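Putative rRNA methylase (Clostridium thermocellum ATCC 27405, PDB 3EEY) binds S-adenosylmethionine and probably acts as an S-adenosylmethionine-dependent methyltransferase, possibly on ribosomal RNA. Local coordinates at residues D24-T30 with V94-N100; G48-D54 with R75-D81. All blocks are in the same frame, centred on the assembly; numbering follows the deposited sequence.

Contact 1 and contact 2 are two neighbouring parallel strand pairs of one sheet, with centres about 9 Å apart. Strands 25-28 and 49-53 lie side by side and join them: Asp28 N is 2.8 Å from Phe51 O, and Val26 N is 2.9 Å from Arg49 O, both probable hydrogen bonds. Val27 CG1 also packs on Phe53 CE2 at 3.7 Å. Contact 2 is nested in the chain between the two segments of contact 1. Both reach S-adenosylmethionine at the C-terminal ends of their strands. Contact 1 holds its amino group through Thr30 O, and contact 2 holds its ribose hydroxyls through Asp54.

Contact 1. Residues D24-T30 with V94-N100; sequences DTVVDAT and VKAVMFN. With SAM (S-adenosylmethionine), chain K.
Thr30 turns its side-chain hydroxyl into the place of a strand acceptor: OG1 takes the backbone N-H of Asn100 at 2.8 Å. Its chi1 of 46° sets OG1 between the backbone N and the carbonyl carbon, facing Asn100. Ala29 O, the acceptor expected for Asn100 N if the pairing ran on, is bonded to His83 ND1 instead. Thr30 O accepts from the amino N of S-adenosylmethionine at 3.1 Å. Just before it, Ala29 lays its CB over one face of the Phe99 ring, a CH-pi contact 3.7 Å from the centroid. Helix 115-128 also packs on Phe99. Asp28 OD1 accepts from Thr30 N from above the carboxylate plane, forming an Asx turn, while Asp28 OD2 binds Thr37.

Further back the strands pair in parallel. Val27 donates to Ala96 O and accepts from Met98 N. Val27 and Val97 lie side by side on one face of the sheet, with Val27 CB 3.8 Å from Val97 CG1. At the start of the pair, Lys95 bends at chi2 and chi4 to bring NZ within 3.0 Å of Asp24 OD2. In this salt bridge NZ meets OD2 on the syn side, 30° out of the carboxylate plane, and OD2 also accepts from Lys21 N.

Such an arrangement, with cofactor-binding turns following central parallel strands, is characteristic of the Rossmann-like methyltransferase fold.

Contact 2. Residues G48-D54 with R75-D81; sequences GRVFGFD and RVTLIKD. With SAM (S-adenosylmethionine), chain K.
The beta-alpha-beta unit of strand 49-53, helix 57-69 and strand 76-79 brings these segments together. Asp54, the last residue of 48-54, meets the ribose of S-adenosylmethionine. It grips both hydroxyls: OD1 accepts from O2' of the cofactor at 2.7 Å, and OD2 from O3' at 2.8 Å. The same carboxylate accepts from Gly32 N and Gln56 N, which help to fix its position.

Behind it the strands run parallel. Val50 N donates to Arg75 O, and Val50 O accepts from Thr77 N. Gly52 repeats the pattern with Thr77 O and Ile79 N. The final bond, from Asp54 N to Ile79 O, is weak. One face of the sheet carries Val50, Val76 and Leu78. There Leu78 CD2 comes within 4.1 Å of Gly52 CA, over the side where a CB would clash.

The other face carries Phe51, Phe53, Thr77 and Ile79. Ile79 meets both rings. Its CD1 lies at the edge of the Phe51 ring, 3.8 Å from CD1 of Phe51, and its CG2 is 3.7 Å from Phe53 CE1. Asp81 O sits in the plane of the Phe53 ring, at its edge.

At the start of the strands, Arg75 NE donates to Gly48 O at 2.7 Å, with that oxygen near the guanidinium plane. Arg49 has CG anti to the backbone N (chi1 174°) and bends at chi2 and chi3, which folds its guanidinium back over Arg75 O. Its NH1 makes a weak bond to Thr77 OG1, while NH2 lies over one face of the Arg75 guanidinium.

The close approach of two guanidinium groups probably costs some electrostatic energy. At the other end, the paired carboxylate oxygens imply a two-point hold on the ribose diol.

Contact 1. Residues D24-T30 with V94-N100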
ATOM      1  N   ASP A  24      18.176   4.847 -16.460  1.00 59.51           N
ATOM      2  CA  ASP A  24      17.659   5.900 -15.579  1.00 56.66           C
ATOM      3  C   ASP A  24      18.700   6.410 -14.600  1.00 50.78           C
ATOM      4  O   ASP A  24      19.712   5.760 -14.367  1.00 49.54           O
ATOM      5  CB  ASP A  24      16.434   5.402 -14.805  1.00 58.61           C
ATOM      6  CG  ASP A  24      15.163   5.420 -15.636  1.00 64.30           C
ATOM      7  OD1 ASP A  24      15.099   6.179 -16.631  1.00 72.35           O
ATOM      8  OD2 ASP A  24      14.218   4.680 -15.285  1.00 59.47           O
ATOM      9  N   THR A  25      18.456   7.587 -14.036  1.00 53.41           N
ATOM     10  CA  THR A  25      19.276   8.087 -12.942  1.00 48.07           C
ATOM     11  C   THR A  25      18.471   7.979 -11.654  1.00 47.43           C
ATOM     12  O   THR A  25      17.357   8.491 -11.567  1.00 42.24           O
ATOM     13  CB  THR A  25      19.780   9.527 -13.199  1.00 53.04           C
ATOM     14  OG1 THR A  25      20.573   9.546 -14.389  1.00 46.39           O
ATOM     15  CG2 THR A  25      20.637  10.030 -12.035  1.00 47.08           C
ATOM     16  N   VAL A  26      19.034   7.279 -10.673  1.00 44.99           N
ATOM     17  CA  VAL A  26      18.360   6.996  -9.411  1.00 39.34           C
ATOM     18  C   VAL A  26      19.263   7.370  -8.236  1.00 41.13           C
ATOM     19  O   VAL A  26      20.458   7.568  -8.419  1.00 39.47           O
ATOM     20  CB  VAL A  26      17.896   5.505  -9.310  1.00 40.10           C
ATOM     21  CG1 VAL A  26      16.905   5.154 -10.417  1.00 33.71           C
ATOM     22  CG2 VAL A  26      19.086   4.548  -9.343  1.00 39.80           C
ATOM     23  N   VAL A  27      18.680   7.489  -7.042  1.00 38.75           N
ATOM     24  CA  VAL A  27      19.422   7.860  -5.834  1.00 36.94           C
ATOM     25  C   VAL A  27      19.130   6.895  -4.680  1.00 32.97           C
ATOM     26  O   VAL A  27      17.978   6.564  -4.419  1.00 33.48           O
ATOM     27  CB  VAL A  27      19.094   9.322  -5.347  1.00 30.70           C
ATOM     28  CG1 VAL A  27      20.038   9.747  -4.241  1.00 29.14           C
ATOM     29  CG2 VAL A  27      19.155  10.331  -6.484  1.00 30.79           C
ATOM     30  N   ASP A  28      20.185   6.436  -4.015  1.00 39.20           N
ATOM     31  CA  ASP A  28      20.066   5.793  -2.721  1.00 35.36           C
ATOM     32  C   ASP A  28      20.498   6.848  -1.712  1.00 40.94           C
ATOM     33  O   ASP A  28      21.676   7.161  -1.594  1.00 39.07           O
ATOM     34  CB  ASP A  28      20.955   4.541  -2.648  1.00 35.58           C
ATOM     35  CG  ASP A  28      20.748   3.737  -1.368  1.00 46.56           C
ATOM     36  OD1 ASP A  28      20.038   4.202  -0.450  1.00 41.78           O
ATOM     37  OD2 ASP A  28      21.308   2.625  -1.274  1.00 52.23           O
ATOM     38  N   ALA A  29      19.530   7.404  -0.993  1.00 40.76           N
ATOM     39  CA  ALA A  29      19.799   8.510  -0.083  1.00 38.94           C
ATOM     40  C   ALA A  29      20.366   8.069   1.267  1.00 41.27           C
ATOM     41  O   ALA A  29      20.841   8.897   2.045  1.00 43.52           O
ATOM     42  CB  ALA A  29      18.549   9.345   0.113  1.00 32.94           C
ATOM     43  N   THR A  30      20.320   6.769   1.538  1.00 42.79           N
ATOM     44  CA  THR A  30      20.777   6.211   2.808  1.00 49.60           C
ATOM     45  C   THR A  30      21.498   4.902   2.514  1.00 49.13           C
ATOM     46  O   THR A  30      20.902   3.833   2.605  1.00 56.73           O
ATOM     47  CB  THR A  30      19.591   5.939   3.784  1.00 49.85           C
ATOM     48  OG1 THR A  30      18.542   5.277   3.081  1.00 46.06           O
ATOM     49  CG2 THR A  30      19.024   7.227   4.371  1.00 45.07           C
ATOM     50  N   VAL A  94      15.872  12.909 -11.734  1.00 57.14           N
ATOM     51  CA  VAL A  94      15.990  11.521 -11.288  1.00 50.23           C
ATOM     52  C   VAL A  94      14.659  10.774 -11.369  1.00 47.23           C
ATOM     53  O   VAL A  94      13.586  11.375 -11.252  1.00 43.97           O
ATOM     54  CB  VAL A  94      16.625  11.387  -9.865  1.00 48.87           C
ATOM     55  CG1 VAL A  94      17.970  12.091  -9.809  1.00 50.14           C
ATOM     56  CG2 VAL A  94      15.696  11.915  -8.770  1.00 52.12           C
ATOM     57  N   LYS A  95      14.737   9.467 -11.592  1.00 42.52           N
ATOM     58  CA  LYS A  95      13.541   8.633 -11.685  1.00 44.23           C
ATOM     59  C   LYS A  95      13.059   8.177 -10.312  1.00 43.58           C
ATOM     60  O   LYS A  95      11.856   8.111 -10.071  1.00 39.39           O
ATOM     61  CB  LYS A  95      13.789   7.427 -12.593  1.00 33.05           C
ATOM     62  CG  LYS A  95      12.528   6.702 -13.060  1.00 40.97           C
ATOM     63  CD  LYS A  95      11.696   7.558 -14.011  1.00 53.75           C
ATOM     64  CE  LYS A  95      10.814   6.709 -14.917  1.00 61.13           C
ATOM     65  NZ  LYS A  95      11.622   5.943 -15.910  1.00 67.43           N
ATOM     66  N   ALA A  96      13.998   7.866  -9.420  1.00 40.38           N
ATOM     67  CA  ALA A  96      13.655   7.318  -8.119  1.00 37.73           C
ATOM     68  C   ALA A  96      14.653   7.688  -7.043  1.00 37.91           C
ATOM     69  O   ALA A  96      15.817   7.924  -7.332  1.00 41.17           O
ATOM     70  CB  ALA A  96      13.498   5.811  -8.197  1.00 37.89           C
ATOM     71  N   VAL A  97      14.172   7.771  -5.801  1.00 38.21           N
ATOM     72  CA  VAL A  97      15.022   7.988  -4.633  1.00 33.66           C
ATOM     73  C   VAL A  97      14.562   7.027  -3.539  1.00 35.68           C
ATOM     74  O   VAL A  97      13.374   6.901  -3.285  1.00 41.05           O
ATOM     75  CB  VAL A  97      14.969   9.453  -4.105  1.00 36.38           C
ATOM     76  CG1 VAL A  97      16.076   9.710  -3.086  1.00 25.31           C
ATOM     77  CG2 VAL A  97      15.100  10.459  -5.229  1.00 32.40           C
ATOM     78  N   MET A  98      15.503   6.341  -2.901  1.00 38.01           N
ATOM     79  CA  MET A  98      15.170   5.439  -1.813  1.00 29.72           C
ATOM     80  C   MET A  98      15.681   5.991  -0.479  1.00 32.67           C
ATOM     81  O   MET A  98      16.857   6.331  -0.345  1.00 38.40           O
ATOM     82  CB  MET A  98      15.707   4.020  -2.068  1.00 31.01           C
ATOM     83  CG  MET A  98      15.159   3.316  -3.318  1.00 27.98           C
ATOM     84  SD  MET A  98      15.768   1.613  -3.541  1.00 20.11           S
ATOM     85  CE  MET A  98      14.649   0.646  -2.573  1.00 20.89           C
ATOM     86  N   PHE A  99      14.779   6.097   0.493  1.00 37.25           N
ATOM     87  CA  PHE A  99      15.138   6.430   1.878  1.00 28.05           C
ATOM     88  C   PHE A  99      14.875   5.240   2.775  1.00 22.90           C
ATOM     89  O   PHE A  99      13.811   4.607   2.708  1.00 25.01           O
ATOM     90  CB  PHE A  99      14.311   7.609   2.394  1.00 30.26           C
ATOM     91  CG  PHE A  99      14.727   8.928   1.845  1.00 24.53           C
ATOM     92  CD1 PHE A  99      15.649   9.715   2.521  1.00 22.02           C
ATOM     93  CD2 PHE A  99      14.196   9.393   0.657  1.00 25.19           C
ATOM     94  CE1 PHE A  99      16.027  10.941   2.016  1.00 28.26           C
ATOM     95  CE2 PHE A  99      14.565  10.621   0.145  1.00 26.03           C
ATOM     96  CZ  PHE A  99      15.483  11.392   0.812  1.00 20.23           C
ATOM     97  N   ASN A 100      15.845   4.942   3.621  1.00 30.54           N
ATOM     98  CA  ASN A 100      15.703   3.910   4.632  1.00 35.71           C
ATOM     99  C   ASN A 100      16.105   4.521   5.972  1.00 37.33           C
ATOM    100  O   ASN A 100      17.285   4.707   6.243  1.00 48.36           O
ATOM    101  CB  ASN A 100      16.592   2.730   4.254  1.00 44.54           C
ATOM    102  CG  ASN A 100      16.034   1.411   4.703  1.00 48.18           C
ATOM    103  OD1 ASN A 100      16.210   1.018   5.850  1.00 61.08           O
ATOM    104  ND2 ASN A 100      15.359   0.709   3.797  1.00 52.03           N
TER
HETATM  105  N   SAM K 300      19.560   1.011   2.869  1.00 55.01           N
HETATM  106  CA  SAM K 300      20.556   0.700   3.942  1.00 64.02           C
HETATM  107  C   SAM K 300      21.124  -0.715   3.808  1.00 62.82           C
HETATM  108  O   SAM K 300      21.677  -1.295   4.750  1.00 62.55           O
HETATM  109  OXT SAM K 300      21.053  -1.309   2.733  1.00 68.37           O
HETATM  110  CB  SAM K 300      19.960   0.961   5.320  1.00 60.84           C
HETATM  111  CG  SAM K 300      20.079   2.423   5.740  1.00 54.72           C
HETATM  112  SD  SAM K 300      20.310   2.650   7.524  1.00 40.18           S
HETATM  113  CE  SAM K 300      18.645   2.248   8.124  1.00 61.42           C
HETATM  114  C5' SAM K 300      20.368   4.461   7.617  1.00 51.26           C
HETATM  115  C4' SAM K 300      21.680   4.991   7.031  1.00 50.71           C
HETATM  116  O4' SAM K 300      21.589   6.373   6.741  1.00 46.78           O
HETATM  117  C3' SAM K 300      22.859   4.808   7.984  1.00 52.41           C
HETATM  118  O3' SAM K 300      23.900   4.164   7.287  1.00 47.92           O
HETATM  119  C2' SAM K 300      23.258   6.216   8.383  1.00 53.28           C
HETATM  120  O2' SAM K 300      24.650   6.361   8.593  1.00 46.74           O
HETATM  121  C1' SAM K 300      22.769   7.017   7.181  1.00 44.92           C
HETATM  122  N9  SAM K 300      22.518   8.442   7.476  1.00 44.64           N
HETATM  123  C8  SAM K 300      22.225   9.033   8.683  1.00 39.33           C
HETATM  124  N7  SAM K 300      22.079  10.366   8.479  1.00 41.58           N
HETATM  125  C5  SAM K 300      22.277  10.624   7.163  1.00 36.22           C
HETATM  126  C6  SAM K 300      22.257  11.790   6.405  1.00 31.10           C
HETATM  127  N6  SAM K 300      21.994  12.976   6.948  1.00 42.74           N
HETATM  128  N1  SAM K 300      22.521  11.710   5.056  1.00 46.60           N
HETATM  129  C2  SAM K 300      22.804  10.510   4.441  1.00 30.90           C
HETATM  130  N3  SAM K 300      22.812   9.363   5.194  1.00 39.95           N
HETATM  131  C4  SAM K 300      22.558   9.420   6.527  1.00 33.83           C

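Contact 2. Residues G48-D54 with R75-D81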
ATOM      1  N   GLY A  48      23.025   3.449 -17.011  1.00 71.53           N
ATOM      2  CA  GLY A  48      22.346   4.180 -15.951  1.00 68.44           C
ATOM      3  C   GLY A  48      23.304   4.703 -14.904  1.00 64.41           C
ATOM      4  O   GLY A  48      24.501   4.410 -14.942  1.00 66.91           O
ATOM      5  N   ARG A  49      22.772   5.472 -13.963  1.00 57.76           N
ATOM      6  CA  ARG A  49      23.582   6.078 -12.911  1.00 52.32           C
ATOM      7  C   ARG A  49      22.874   6.012 -11.555  1.00 45.93           C
ATOM      8  O   ARG A  49      21.698   6.323 -11.450  1.00 45.55           O
ATOM      9  CB  ARG A  49      23.948   7.524 -13.297  1.00 49.91           C
ATOM     10  CG  ARG A  49      24.683   8.361 -12.232  1.00 52.41           C
ATOM     11  CD  ARG A  49      26.045   7.789 -11.810  1.00 51.73           C
ATOM     12  NE  ARG A  49      26.874   7.410 -12.954  1.00 50.61           N
ATOM     13  CZ  ARG A  49      28.090   6.879 -12.870  1.00 51.84           C
ATOM     14  NH1 ARG A  49      28.654   6.659 -11.688  1.00 52.82           N
ATOM     15  NH2 ARG A  49      28.748   6.571 -13.978  1.00 54.04           N
ATOM     16  N   VAL A  50      23.610   5.589 -10.533  1.00 47.23           N
ATOM     17  CA  VAL A  50      23.140   5.572  -9.159  1.00 42.57           C
ATOM     18  C   VAL A  50      23.999   6.514  -8.308  1.00 47.82           C
ATOM     19  O   VAL A  50      25.219   6.376  -8.260  1.00 46.71           O
ATOM     20  CB  VAL A  50      23.231   4.149  -8.538  1.00 40.90           C
ATOM     21  CG1 VAL A  50      22.653   4.132  -7.112  1.00 38.43           C
ATOM     22  CG2 VAL A  50      22.551   3.118  -9.417  1.00 36.12           C
ATOM     23  N   PHE A  51      23.356   7.469  -7.642  1.00 43.30           N
ATOM     24  CA  PHE A  51      24.027   8.293  -6.652  1.00 41.65           C
ATOM     25  C   PHE A  51      23.739   7.729  -5.272  1.00 38.20           C
ATOM     26  O   PHE A  51      22.585   7.513  -4.906  1.00 42.44           O
ATOM     27  CB  PHE A  51      23.571   9.755  -6.744  1.00 45.27           C
ATOM     28  CG  PHE A  51      24.068  10.476  -7.966  1.00 44.18           C
ATOM     29  CD1 PHE A  51      25.332  11.060  -7.977  1.00 48.90           C
ATOM     30  CD2 PHE A  51      23.276  10.574  -9.106  1.00 52.59           C
ATOM     31  CE1 PHE A  51      25.800  11.731  -9.105  1.00 48.86           C
ATOM     32  CE2 PHE A  51      23.733  11.244 -10.241  1.00 52.92           C
ATOM     33  CZ  PHE A  51      24.997  11.824 -10.239  1.00 49.32           C
ATOM     34  N   GLY A  52      24.795   7.474  -4.516  1.00 34.90           N
ATOM     35  CA  GLY A  52      24.669   6.959  -3.159  1.00 37.29           C
ATOM     36  C   GLY A  52      25.224   7.916  -2.126  1.00 34.47           C
ATOM     37  O   GLY A  52      26.251   8.546  -2.351  1.00 45.28           O
ATOM     38  N   PHE A  53      24.539   8.021  -0.994  1.00 37.78           N
ATOM     39  CA  PHE A  53      24.879   8.976   0.051  1.00 33.78           C
ATOM     40  C   PHE A  53      24.940   8.298   1.405  1.00 40.69           C
ATOM     41  O   PHE A  53      24.083   7.469   1.722  1.00 43.99           O
ATOM     42  CB  PHE A  53      23.823  10.094   0.136  1.00 34.95           C
ATOM     43  CG  PHE A  53      23.834  11.043  -1.025  1.00 37.41           C
ATOM     44  CD1 PHE A  53      24.643  12.182  -1.005  1.00 46.08           C
ATOM     45  CD2 PHE A  53      23.026  10.818  -2.130  1.00 40.52           C
ATOM     46  CE1 PHE A  53      24.656  13.070  -2.077  1.00 32.18           C
ATOM     47  CE2 PHE A  53      23.036  11.696  -3.208  1.00 42.19           C
ATOM     48  CZ  PHE A  53      23.861  12.818  -3.184  1.00 38.49           C
ATOM     49  N   ASP A  54      25.947   8.660   2.195  1.00 40.76           N
ATOM     50  CA  ASP A  54      25.985   8.360   3.624  1.00 50.06           C
ATOM     51  C   ASP A  54      26.961   9.306   4.317  1.00 55.12           C
ATOM     52  O   ASP A  54      27.824   9.905   3.672  1.00 56.66           O
ATOM     53  CB  ASP A  54      26.371   6.902   3.886  1.00 46.66           C
ATOM     54  CG  ASP A  54      25.686   6.331   5.118  1.00 55.64           C
ATOM     55  OD1 ASP A  54      25.944   6.812   6.239  1.00 50.19           O
ATOM     56  OD2 ASP A  54      24.888   5.385   4.968  1.00 53.41           O
ATOM     57  N   ARG A  75      28.677   2.033 -12.437  1.00 66.09           N
ATOM     58  CA  ARG A  75      27.637   3.028 -12.590  1.00 62.62           C
ATOM     59  C   ARG A  75      27.177   3.692 -11.319  1.00 55.49           C
ATOM     60  O   ARG A  75      26.211   4.379 -11.319  1.00 52.05           O
ATOM     61  CB  ARG A  75      26.439   2.451 -13.305  1.00 67.76           C
ATOM     62  CG  ARG A  75      26.640   2.260 -14.757  1.00 74.45           C
ATOM     63  CD  ARG A  75      27.626   3.250 -15.301  1.00 75.48           C
ATOM     64  NE  ARG A  75      26.959   4.300 -16.022  1.00 94.21           N
ATOM     65  CZ  ARG A  75      27.560   5.134 -16.835  1.00102.28           C
ATOM     66  NH1 ARG A  75      26.864   6.061 -17.451  1.00102.06           N
ATOM     67  NH2 ARG A  75      28.857   5.036 -17.033  1.00106.21           N
ATOM     68  N   VAL A  76      27.896   3.502 -10.246  1.00 49.63           N
ATOM     69  CA  VAL A  76      27.564   4.120  -8.953  1.00 50.85           C
ATOM     70  C   VAL A  76      28.542   5.229  -8.536  1.00 53.46           C
ATOM     71  O   VAL A  76      29.753   5.022  -8.514  1.00 56.92           O
ATOM     72  CB  VAL A  76      27.465   3.054  -7.826  1.00 47.47           C
ATOM     73  CG1 VAL A  76      26.995   3.677  -6.520  1.00 42.43           C
ATOM     74  CG2 VAL A  76      26.527   1.926  -8.233  1.00 46.53           C
ATOM     75  N   THR A  77      28.003   6.403  -8.208  1.00 52.81           N
ATOM     76  CA  THR A  77      28.778   7.493  -7.614  1.00 48.19           C
ATOM     77  C   THR A  77      28.475   7.590  -6.113  1.00 48.61           C
ATOM     78  O   THR A  77      27.386   8.007  -5.707  1.00 46.59           O
ATOM     79  CB  THR A  77      28.470   8.843  -8.299  1.00 43.47           C
ATOM     80  OG1 THR A  77      28.664   8.721  -9.711  1.00 51.89           O
ATOM     81  CG2 THR A  77      29.360   9.941  -7.766  1.00 35.14           C
ATOM     82  N   LEU A  78      29.442   7.193  -5.294  1.00 48.80           N
ATOM     83  CA  LEU A  78      29.287   7.238  -3.842  1.00 46.77           C
ATOM     84  C   LEU A  78      29.814   8.545  -3.275  1.00 52.03           C
ATOM     85  O   LEU A  78      30.948   8.943  -3.551  1.00 49.20           O
ATOM     86  CB  LEU A  78      29.985   6.050  -3.173  1.00 50.37           C
ATOM     87  CG  LEU A  78      29.399   4.655  -3.416  1.00 49.98           C
ATOM     88  CD1 LEU A  78      30.259   3.598  -2.750  1.00 56.63           C
ATOM     89  CD2 LEU A  78      27.962   4.562  -2.926  1.00 52.12           C
ATOM     90  N   ILE A  79      28.977   9.203  -2.475  1.00 51.00           N
ATOM     91  CA  ILE A  79      29.260  10.533  -1.949  1.00 47.50           C
ATOM     92  C   ILE A  79      29.188  10.494  -0.429  1.00 49.88           C
ATOM     93  O   ILE A  79      28.177  10.078   0.137  1.00 49.27           O
ATOM     94  CB  ILE A  79      28.263  11.575  -2.523  1.00 45.82           C
ATOM     95  CG1 ILE A  79      28.517  11.778  -4.024  1.00 49.06           C
ATOM     96  CG2 ILE A  79      28.380  12.898  -1.801  1.00 42.99           C
ATOM     97  CD1 ILE A  79      27.271  12.010  -4.835  1.00 49.18           C
ATOM     98  N   LYS A  80      30.272  10.897   0.231  1.00 51.73           N
ATOM     99  CA  LYS A  80      30.272  10.987   1.679  1.00 52.82           C
ATOM    100  C   LYS A  80      29.801  12.380   2.104  1.00 55.95           C
ATOM    101  O   LYS A  80      30.589  13.240   2.511  1.00 56.81           O
ATOM    102  CB  LYS A  80      31.640  10.645   2.276  1.00 57.29           C
ATOM    103  CG  LYS A  80      31.585  10.319   3.767  1.00 58.83           C
ATOM    104  CD  LYS A  80      32.775  10.903   4.504  1.00 73.83           C
ATOM    105  CE  LYS A  80      32.539  10.912   6.001  1.00 79.21           C
ATOM    106  NZ  LYS A  80      33.639  11.599   6.732  1.00 78.77           N
ATOM    107  N   ASP A  81      28.497  12.589   1.979  1.00 56.14           N
ATOM    108  CA  ASP A  81      27.842  13.806   2.435  1.00 51.97           C
ATOM    109  C   ASP A  81      26.410  13.453   2.824  1.00 50.00           C
ATOM    110  O   ASP A  81      25.904  12.389   2.462  1.00 44.98           O
ATOM    111  CB  ASP A  81      27.854  14.865   1.327  1.00 49.57           C
ATOM    112  CG  ASP A  81      27.682  16.290   1.853  1.00 49.13           C
ATOM    113  OD1 ASP A  81      27.505  16.489   3.077  1.00 42.68           O
ATOM    114  OD2 ASP A  81      27.725  17.219   1.019  1.00 45.28           O
TER
HETATM  115  N   SAM K 300      19.560   1.011   2.869  1.00 55.01           N
HETATM  116  CA  SAM K 300      20.556   0.700   3.942  1.00 64.02           C
HETATM  117  C   SAM K 300      21.124  -0.715   3.808  1.00 62.82           C
HETATM  118  O   SAM K 300      21.677  -1.295   4.750  1.00 62.55           O
HETATM  119  OXT SAM K 300      21.053  -1.309   2.733  1.00 68.37           O
HETATM  120  CB  SAM K 300      19.960   0.961   5.320  1.00 60.84           C
HETATM  121  CG  SAM K 300      20.079   2.423   5.740  1.00 54.72           C
HETATM  122  SD  SAM K 300      20.310   2.650   7.524  1.00 40.18           S
HETATM  123  CE  SAM K 300      18.645   2.248   8.124  1.00 61.42           C
HETATM  124  C5' SAM K 300      20.368   4.461   7.617  1.00 51.26           C
HETATM  125  C4' SAM K 300      21.680   4.991   7.031  1.00 50.71           C
HETATM  126  O4' SAM K 300      21.589   6.373   6.741  1.00 46.78           O
HETATM  127  C3' SAM K 300      22.859   4.808   7.984  1.00 52.41           C
HETATM  128  O3' SAM K 300      23.900   4.164   7.287  1.00 47.92           O
HETATM  129  C2' SAM K 300      23.258   6.216   8.383  1.00 53.28           C
HETATM  130  O2' SAM K 300      24.650   6.361   8.593  1.00 46.74           O
HETATM  131  C1' SAM K 300      22.769   7.017   7.181  1.00 44.92           C
HETATM  132  N9  SAM K 300      22.518   8.442   7.476  1.00 44.64           N
HETATM  133  C8  SAM K 300      22.225   9.033   8.683  1.00 39.33           C
HETATM  134  N7  SAM K 300      22.079  10.366   8.479  1.00 41.58           N
HETATM  135  C5  SAM K 300      22.277  10.624   7.163  1.00 36.22           C
HETATM  136  C6  SAM K 300      22.257  11.790   6.405  1.00 31.10           C
HETATM  137  N6  SAM K 300      21.994  12.976   6.948  1.00 42.74           N
HETATM  138  N1  SAM K 300      22.521  11.710   5.056  1.00 46.60           N
HETATM  139  C2  SAM K 300      22.804  10.510   4.441  1.00 30.90           C
HETATM  140  N3  SAM K 300      22.812   9.363   5.194  1.00 39.95           N
HETATM  141  C4  SAM K 300      22.558   9.420   6.527  1.00 33.83           C